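Local structure of caspase-3 (Porites astreoides, 6WI4) at residues 12-17 and 50-55; 128-133 and 156-161. The protein probably cleaves proteins after aspartate residues, acting as a cysteine protease of the caspase family in coral apoptosis. One frame throughout, in Å; residues are numbered along the deposited sequence.

Contact 1. Residues 12-17 and 50-55; sequences GIAVII and LKFDVR
Arg55 bends sharply at chi2 (-87°), which lays its guanidinium across the side chain of Ile13. With chi1 at -61°, Ile13 holds CG2 anti to its backbone N and CG1 beside it, and both branches meet the arginine. CG2 of Ile13 sits 4.0 Å above the plane of the Arg55 guanidinium, over its centre, and CD1 of Ile13 reaches NH2 of Arg55 at 3.6 Å. The same guanidinium grips Asp53 side-on. NE of Arg55 donates to OD1 of Asp53 at 3.1 Å, and NH2 of Arg55 forms a salt bridge with OD2 of Asp53 at 2.9 Å. Both acceptors lie near the guanidinium plane, yet both are met from above the carboxylate plane. The two bonds should hold the arginine group from turning, with its face kept on Ile13.

Below this layer runs a parallel beta ladder. Asp53 N donates to Gly12 O, and Ala14 N to Asp53 O. Arg55 N then donates to Ala14 O, and Ile16 N to Arg55 O. All four bonds are nearly straight. On the other face, Ala14 CB packs on Phe52 CB at 3.7 Å, and Ile16 CD1 on Val54 CG1 at 3.9 Å. The edge of the Phe52 ring comes to Ile13 O, with CD2 3.8 Å away.

The two strands are the first and last elements of a beta-alpha-beta unit, connected by helix 36-49. That helix ends in a Schellman motif at Lys51 and covers Ala14, Ile16 and Val54. Helix 62-73 covers Ile13, Val15 and Arg55 through Met72 and Ile68. Strand 83-88 continues the sheet beyond strand 13-18.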
ATOM      1  N   GLY A  12     -16.235   1.876   0.008  1.00 12.10           N
ATOM      2  CA  GLY A  12     -15.623   1.657  -1.282  1.00 11.66           C
ATOM      3  C   GLY A  12     -15.008   0.277  -1.314  1.00  9.14           C
ATOM      4  O   GLY A  12     -15.150  -0.506  -0.376  1.00 11.52           O
ATOM      5  N   ILE A  13     -14.334   0.001  -2.411  1.00  9.95           N
ATOM      6  CA  ILE A  13     -13.638  -1.266  -2.596  1.00  9.84           C
ATOM      7  C   ILE A  13     -12.201  -1.095  -2.137  1.00 10.12           C
ATOM      8  O   ILE A  13     -11.583  -0.043  -2.359  1.00 11.45           O
ATOM      9  CB  ILE A  13     -13.704  -1.718  -4.063  1.00 11.40           C
ATOM     10  CG1 ILE A  13     -15.165  -1.913  -4.488  1.00 15.52           C
ATOM     11  CG2 ILE A  13     -12.904  -3.007  -4.283  1.00 12.59           C
ATOM     12  CD1 ILE A  13     -15.346  -1.972  -5.980  1.00 23.34           C
ATOM     13  N   ALA A  14     -11.664  -2.132  -1.493  1.00 10.30           N
ATOM     14  CA  ALA A  14     -10.257  -2.172  -1.103  1.00  9.22           C
ATOM     15  C   ALA A  14      -9.646  -3.440  -1.674  1.00 11.15           C
ATOM     16  O   ALA A  14     -10.032  -4.544  -1.282  1.00 12.21           O
ATOM     17  CB  ALA A  14     -10.095  -2.134   0.419  1.00 10.77           C
ATOM     18  N   VAL A  15      -8.713  -3.285  -2.585  1.00  8.28           N
ATOM     19  CA  VAL A  15      -8.021  -4.405  -3.218  1.00  8.56           C
ATOM     20  C   VAL A  15      -6.735  -4.716  -2.459  1.00  9.20           C
ATOM     21  O   VAL A  15      -5.971  -3.808  -2.112  1.00  9.08           O
ATOM     22  CB  VAL A  15      -7.704  -4.083  -4.689  1.00 11.36           C
ATOM     23  CG1 VAL A  15      -6.842  -5.188  -5.298  1.00 12.41           C
ATOM     24  CG2 VAL A  15      -8.987  -3.865  -5.477  1.00 11.98           C
ATOM     25  N   ILE A  16      -6.478  -6.003  -2.222  1.00  7.95           N
ATOM     26  CA  ILE A  16      -5.192  -6.486  -1.714  1.00  7.63           C
ATOM     27  C   ILE A  16      -4.658  -7.514  -2.690  1.00  9.16           C
ATOM     28  O   ILE A  16      -5.296  -8.551  -2.908  1.00  9.99           O
ATOM     29  CB  ILE A  16      -5.315  -7.117  -0.319  1.00  7.42           C
ATOM     30  CG1 ILE A  16      -5.885  -6.114   0.676  1.00  9.59           C
ATOM     31  CG2 ILE A  16      -3.958  -7.651   0.144  1.00  9.36           C
ATOM     32  CD1 ILE A  16      -6.289  -6.783   1.989  1.00 10.59           C
ATOM     33  N   ILE A  17      -3.481  -7.253  -3.247  1.00  8.97           N
ATOM     34  CA  ILE A  17      -2.772  -8.211  -4.081  1.00  9.38           C
ATOM     35  C   ILE A  17      -1.558  -8.683  -3.297  1.00  9.76           C
ATOM     36  O   ILE A  17      -0.700  -7.880  -2.920  1.00 10.92           O
ATOM     37  CB  ILE A  17      -2.389  -7.607  -5.437  1.00 10.05           C
ATOM     38  CG1 ILE A  17      -3.670  -7.287  -6.227  1.00 11.20           C
ATOM     39  CG2 ILE A  17      -1.512  -8.584  -6.211  1.00 11.71           C
ATOM     40  CD1 ILE A  17      -3.446  -6.429  -7.457  1.00 14.85           C
ATOM     41  N   LEU A  50     -12.394  -0.511   8.493  1.00 12.06           N
ATOM     42  CA  LEU A  50     -12.610   0.833   7.977  1.00 10.23           C
ATOM     43  C   LEU A  50     -13.831   0.920   7.064  1.00 11.42           C
ATOM     44  O   LEU A  50     -14.075   1.977   6.470  1.00 13.61           O
ATOM     45  CB  LEU A  50     -11.357   1.309   7.230  1.00 12.07           C
ATOM     46  CG  LEU A  50     -10.066   1.358   8.038  1.00 10.66           C
ATOM     47  CD1 LEU A  50      -8.903   1.740   7.125  1.00 12.94           C
ATOM     48  CD2 LEU A  50     -10.192   2.347   9.178  1.00 12.12           C
ATOM     49  N   LYS A  51     -14.567  -0.191   6.913  1.00 12.00           N
ATOM     50  CA  LYS A  51     -15.860  -0.279   6.238  1.00 11.37           C
ATOM     51  C   LYS A  51     -15.707  -0.337   4.722  1.00 12.33           C
ATOM     52  O   LYS A  51     -16.573   0.136   3.988  1.00 12.85           O
ATOM     53  CB  LYS A  51     -16.786   0.875   6.669  1.00 13.67           C
ATOM     54  CG  LYS A  51     -17.066   0.884   8.179  1.00 15.27           C
ATOM     55  CD  LYS A  51     -17.941   2.056   8.604  1.00 19.73           C
ATOM     56  CE  LYS A  51     -19.356   1.920   8.065  1.00 24.16           C
ATOM     57  NZ  LYS A  51     -20.053   0.706   8.570  1.00 27.74           N
ATOM     58  N   PHE A  52     -14.647  -0.984   4.245  1.00 10.59           N
ATOM     59  CA  PHE A  52     -14.469  -1.237   2.825  1.00  9.27           C
ATOM     60  C   PHE A  52     -14.858  -2.672   2.474  1.00 10.03           C
ATOM     61  O   PHE A  52     -14.840  -3.576   3.316  1.00 13.23           O
ATOM     62  CB  PHE A  52     -13.019  -0.957   2.405  1.00  9.62           C
ATOM     63  CG  PHE A  52     -12.691   0.515   2.312  1.00  9.02           C
ATOM     64  CD1 PHE A  52     -12.534   1.270   3.464  1.00  9.71           C
ATOM     65  CD2 PHE A  52     -12.553   1.146   1.077  1.00  9.61           C
ATOM     66  CE1 PHE A  52     -12.244   2.636   3.393  1.00  9.69           C
ATOM     67  CE2 PHE A  52     -12.270   2.511   1.001  1.00 11.13           C
ATOM     68  CZ  PHE A  52     -12.122   3.252   2.159  1.00 10.67           C
ATOM     69  N   ASP A  53     -15.212  -2.850   1.206  1.00 10.04           N
ATOM     70  CA  ASP A  53     -15.489  -4.151   0.593  1.00 13.86           C
ATOM     71  C   ASP A  53     -14.160  -4.694   0.080  1.00 11.04           C
ATOM     72  O   ASP A  53     -13.631  -4.202  -0.920  1.00 12.69           O
ATOM     73  CB  ASP A  53     -16.521  -3.953  -0.519  1.00 11.96           C
ATOM     74  CG  ASP A  53     -16.780  -5.200  -1.364  1.00 20.23           C
ATOM     75  OD1 ASP A  53     -16.196  -6.276  -1.130  1.00 17.59           O
ATOM     76  OD2 ASP A  53     -17.617  -5.081  -2.285  1.00 21.40           O
ATOM     77  N   VAL A  54     -13.600  -5.678   0.782  1.00 12.22           N
ATOM     78  CA  VAL A  54     -12.220  -6.109   0.571  1.00  9.37           C
ATOM     79  C   VAL A  54     -12.173  -7.227  -0.459  1.00 12.21           C
ATOM     80  O   VAL A  54     -12.912  -8.215  -0.353  1.00 12.67           O
ATOM     81  CB  VAL A  54     -11.589  -6.563   1.894  1.00 10.48           C
ATOM     82  CG1 VAL A  54     -10.192  -7.101   1.665  1.00 14.79           C
ATOM     83  CG2 VAL A  54     -11.577  -5.402   2.868  1.00 14.23           C
ATOM     84  N   ARG A  55     -11.303  -7.072  -1.457  1.00 10.68           N
ATOM     85  CA  ARG A  55     -11.105  -8.070  -2.502  1.00 11.43           C
ATOM     86  C   ARG A  55      -9.648  -8.510  -2.465  1.00  9.80           C
ATOM     87  O   ARG A  55      -8.744  -7.672  -2.571  1.00 12.59           O
ATOM     88  CB  ARG A  55     -11.481  -7.500  -3.873  1.00 14.08           C
ATOM     89  CG  ARG A  55     -12.745  -6.655  -3.869  1.00 18.12           C
ATOM     90  CD  ARG A  55     -14.009  -7.464  -4.070  1.00 26.83           C
ATOM     91  NE  ARG A  55     -15.207  -6.614  -4.099  1.00 28.59           N
ATOM     92  CZ  ARG A  55     -15.629  -5.926  -5.162  1.00 29.41           C
ATOM     93  NH1 ARG A  55     -14.968  -5.981  -6.311  1.00 28.54           N
ATOM     94  NH2 ARG A  55     -16.728  -5.183  -5.086  1.00 26.67           N
TER

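Contact 2. Residues 128-133 and 156-161; sequences QACQGH and GYYSWR
One face of the Tyr158 ring lies over the main chain of His133. CA of His133 stands 3.6 Å from the centroid of the Tyr158 ring, 16° off the normal: a CH-pi contact. CB of His133 also meets OH of Tyr158, at 3.6 Å. Cys130 SG lies at the ring's edge, though the sulfur position is less certain. With an alanine in place of Tyr158, the His133 backbone would probably lose its aromatic cover, and an apolar side chain of the bound peptide its packing.

Gly156 and Tyr157 both face Gln131 and form a G1 beta bulge. Gln131 N donates to Tyr157 O at 2.9 Å, and Gln131 O accepts from Gly156 N at 2.8 Å. Gly132 packs so close to Gly156 that a CB would clash there. Water 2 links His133 N to Gly156 O.

Gln128 bends at chi2 (56°), which brings its amide to Ser159. NE2 of Gln128 donates to OG of Ser159 at 3.0 Å, and water 1 donates to OE1 of Gln128 and to Trp160 O. The NE2 bond is bent, with OG tilted from the amide plane; together with water 1 and the bound peptide it probably sets which way the amide faces. Ser159 OG also bonds Ser152.

Residues 128-132 match the caspase QACXG motif, whose cysteine is the nucleophile in this family. Gln128 NE2 and the Arg161 guanidinium both hold an acidic side chain of the peptide, consistent with a pocket selective for aspartate.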
ATOM      1  N   GLN A 128       3.881  -2.377  -0.143  1.00  9.22           N
ATOM      2  CA  GLN A 128       4.958  -3.046   0.576  1.00  8.46           C
ATOM      3  C   GLN A 128       5.782  -3.767  -0.487  1.00  9.12           C
ATOM      4  O   GLN A 128       5.357  -4.796  -1.018  1.00 10.65           O
ATOM      5  CB  GLN A 128       4.432  -4.009   1.635  1.00  8.68           C
ATOM      6  CG  GLN A 128       5.512  -4.921   2.229  1.00  9.61           C
ATOM      7  CD  GLN A 128       6.682  -4.151   2.825  1.00 10.97           C
ATOM      8  OE1 GLN A 128       6.496  -3.155   3.532  1.00 10.28           O
ATOM      9  NE2 GLN A 128       7.897  -4.619   2.553  1.00 10.99           N
ATOM     10  N   ALA A 129       6.948  -3.203  -0.812  1.00  9.93           N
ATOM     11  CA  ALA A 129       7.815  -3.675  -1.882  1.00 10.19           C
ATOM     12  C   ALA A 129       9.122  -2.907  -1.812  1.00 10.24           C
ATOM     13  O   ALA A 129       9.170  -1.772  -1.327  1.00 10.81           O
ATOM     14  CB  ALA A 129       7.172  -3.487  -3.269  1.00 12.13           C
ATOM     15  N   CYS A 130      10.186  -3.531  -2.296  1.00  9.88           N
ATOM     16  CA  CYS A 130      11.430  -2.789  -2.369  1.00  9.15           C
ATOM     17  C   CYS A 130      11.315  -1.690  -3.412  1.00  9.49           C
ATOM     18  O   CYS A 130      10.526  -1.776  -4.357  1.00 10.79           O
ATOM     19  CB  CYS A 130      12.581  -3.731  -2.692  1.00 11.70           C
ATOM     20  SG  CYS A 130      13.040  -4.767  -1.310  1.00 11.10           S
ATOM     21  N   GLN A 131      12.096  -0.625  -3.212  1.00 10.35           N
ATOM     22  CA  GLN A 131      12.128   0.512  -4.124  1.00  9.37           C
ATOM     23  C   GLN A 131      13.538   0.723  -4.661  1.00 12.62           C
ATOM     24  O   GLN A 131      13.887   1.824  -5.092  1.00 14.04           O
ATOM     25  CB  GLN A 131      11.590   1.767  -3.427  1.00 11.17           C
ATOM     26  CG  GLN A 131      10.104   1.641  -3.068  1.00 10.26           C
ATOM     27  CD  GLN A 131       9.562   2.769  -2.192  1.00 12.86           C
ATOM     28  OE1 GLN A 131       8.906   2.512  -1.176  1.00 13.01           O
ATOM     29  NE2 GLN A 131       9.797   4.014  -2.594  1.00 12.32           N
ATOM     30  N   GLY A 132      14.338  -0.332  -4.661  1.00 11.39           N
ATOM     31  CA  GLY A 132      15.753  -0.229  -4.951  1.00 13.53           C
ATOM     32  C   GLY A 132      16.496  -1.336  -4.233  1.00 14.67           C
ATOM     33  O   GLY A 132      15.898  -2.265  -3.698  1.00 15.42           O
ATOM     34  N   HIS A 133      17.824  -1.214  -4.215  1.00 15.16           N
ATOM     35  CA  HIS A 133      18.636  -2.280  -3.645  1.00 16.70           C
ATOM     36  C   HIS A 133      19.747  -1.743  -2.748  1.00 15.84           C
ATOM     37  O   HIS A 133      20.818  -2.357  -2.656  1.00 19.09           O
ATOM     38  CB  HIS A 133      19.243  -3.150  -4.747  1.00 17.93           C
ATOM     39  CG  HIS A 133      19.975  -2.368  -5.791  1.00 23.71           C
ATOM     40  ND1 HIS A 133      19.438  -2.097  -7.031  1.00 28.97           N
ATOM     41  CD2 HIS A 133      21.194  -1.778  -5.772  1.00 28.50           C
ATOM     42  CE1 HIS A 133      20.299  -1.385  -7.736  1.00 28.54           C
ATOM     43  NE2 HIS A 133      21.372  -1.174  -6.994  1.00 27.94           N
ATOM     44  N   GLY A 156      14.988   4.096  -3.966  1.00 10.97           N
ATOM     45  CA  GLY A 156      16.354   3.627  -4.039  1.00 13.28           C
ATOM     46  C   GLY A 156      16.715   2.557  -3.034  1.00 13.66           C
ATOM     47  O   GLY A 156      17.826   2.014  -3.101  1.00 16.31           O
ATOM     48  N   TYR A 157      15.816   2.222  -2.120  1.00 10.87           N
ATOM     49  CA  TYR A 157      16.169   1.405  -0.974  1.00  8.65           C
ATOM     50  C   TYR A 157      15.337   0.134  -0.897  1.00 10.92           C
ATOM     51  O   TYR A 157      14.188   0.090  -1.345  1.00 10.71           O
ATOM     52  CB  TYR A 157      15.984   2.199   0.316  1.00 10.50           C
ATOM     53  CG  TYR A 157      16.957   3.341   0.499  1.00 11.47           C
ATOM     54  CD1 TYR A 157      18.171   3.135   1.140  1.00 13.83           C
ATOM     55  CD2 TYR A 157      16.652   4.620   0.051  1.00 11.19           C
ATOM     56  CE1 TYR A 157      19.060   4.177   1.339  1.00 11.96           C
ATOM     57  CE2 TYR A 157      17.541   5.673   0.242  1.00 14.13           C
ATOM     58  CZ  TYR A 157      18.737   5.435   0.889  1.00 15.44           C
ATOM     59  OH  TYR A 157      19.630   6.467   1.086  1.00 16.74           O
ATOM     60  N   TYR A 158      15.930  -0.885  -0.277  1.00  9.61           N
ATOM     61  CA  TYR A 158      15.193  -2.067   0.144  1.00 10.15           C
ATOM     62  C   TYR A 158      14.101  -1.704   1.149  1.00 11.19           C
ATOM     63  O   TYR A 158      14.149  -0.667   1.824  1.00 10.78           O
ATOM     64  CB  TYR A 158      16.131  -3.063   0.827  1.00 12.41           C
ATOM     65  CG  TYR A 158      17.147  -3.766  -0.046  1.00 13.50           C
ATOM     66  CD1 TYR A 158      16.753  -4.531  -1.133  1.00 14.11           C
ATOM     67  CD2 TYR A 158      18.504  -3.700   0.259  1.00 13.48           C
ATOM     68  CE1 TYR A 158      17.685  -5.205  -1.908  1.00 15.86           C
ATOM     69  CE2 TYR A 158      19.440  -4.372  -0.505  1.00 14.47           C
ATOM     70  CZ  TYR A 158      19.024  -5.120  -1.586  1.00 19.94           C
ATOM     71  OH  TYR A 158      19.959  -5.789  -2.350  1.00 22.43           O
ATOM     72  N   SER A 159      13.140  -2.614   1.283  1.00  9.15           N
ATOM     73  CA  SER A 159      12.119  -2.592   2.317  1.00  8.39           C
ATOM     74  C   SER A 159      12.185  -3.929   3.035  1.00  9.80           C
ATOM     75  O   SER A 159      12.437  -4.956   2.405  1.00 12.20           O
ATOM     76  CB  SER A 159      10.737  -2.380   1.684  1.00 11.04           C
ATOM     77  OG  SER A 159       9.725  -2.248   2.659  1.00  9.90           O
ATOM     78  N   TRP A 160      11.933  -3.920   4.337  1.00  9.13           N
ATOM     79  CA  TRP A 160      12.151  -5.095   5.176  1.00  9.52           C
ATOM     80  C   TRP A 160      10.865  -5.806   5.571  1.00 10.06           C
ATOM     81  O   TRP A 160       9.852  -5.179   5.903  1.00 10.22           O
ATOM     82  CB  TRP A 160      12.917  -4.695   6.432  1.00 11.14           C
ATOM     83  CG  TRP A 160      14.373  -4.453   6.199  1.00  9.83           C
ATOM     84  CD1 TRP A 160      14.990  -3.247   6.024  1.00 13.67           C
ATOM     85  CD2 TRP A 160      15.408  -5.445   6.164  1.00  9.00           C
ATOM     86  NE1 TRP A 160      16.349  -3.426   5.870  1.00 12.07           N
ATOM     87  CE2 TRP A 160      16.626  -4.767   5.946  1.00  9.99           C
ATOM     88  CE3 TRP A 160      15.417  -6.836   6.275  1.00 11.81           C
ATOM     89  CZ2 TRP A 160      17.845  -5.434   5.856  1.00 10.86           C
ATOM     90  CZ3 TRP A 160      16.635  -7.499   6.179  1.00 12.71           C
ATOM     91  CH2 TRP A 160      17.826  -6.794   5.969  1.00 10.49           C
ATOM     92  N   ARG A 161      10.930  -7.132   5.549  1.00  9.76           N
ATOM     93  CA  ARG A 161       9.823  -8.012   5.892  1.00 10.65           C
ATOM     94  C   ARG A 161      10.344  -9.085   6.832  1.00 11.15           C
ATOM     95  O   ARG A 161      11.420  -9.638   6.599  1.00 14.02           O
ATOM     96  CB  ARG A 161       9.246  -8.654   4.625  1.00 12.94           C
ATOM     97  CG  ARG A 161       8.334  -9.868   4.840  1.00 12.12           C
ATOM     98  CD  ARG A 161       7.871 -10.444   3.496  1.00 12.17           C
ATOM     99  NE  ARG A 161       8.931 -10.374   2.497  1.00 12.08           N
ATOM    100  CZ  ARG A 161       9.974 -11.199   2.434  1.00 12.64           C
ATOM    101  NH1 ARG A 161      10.102 -12.207   3.288  1.00 13.78           N
ATOM    102  NH2 ARG A 161      10.893 -11.019   1.497  1.00 15.11           N
TER
HETATM  103  O   HOH W   1       8.348  -2.824   5.570  1.00  9.42           O
HETATM  104  O   HOH W   2      18.885   1.192  -5.577  1.00 18.52           O

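In the fold
Contact 1 and contact 2 follow one another along the chain and lie on opposite sides of its centre. Their centres are 24 Å apart and their nearest atoms about 7 Å, so they do not touch. The central sheet joins them. Contact 1 pairs strand 53-58, at one border of that sheet, with strand 13-18. Strand 83-88 comes next, bonded to Ile17 through Ser86, and then strand 123-128, whose last residue, Gln128, bonds to Ile87. Contact 2 begins there, where the chain leaves the sheet. It binds the peptide, and Trp160 and Arg161 pair with it as an antiparallel strand. Contact 1 is packing within the sheet, between two helices.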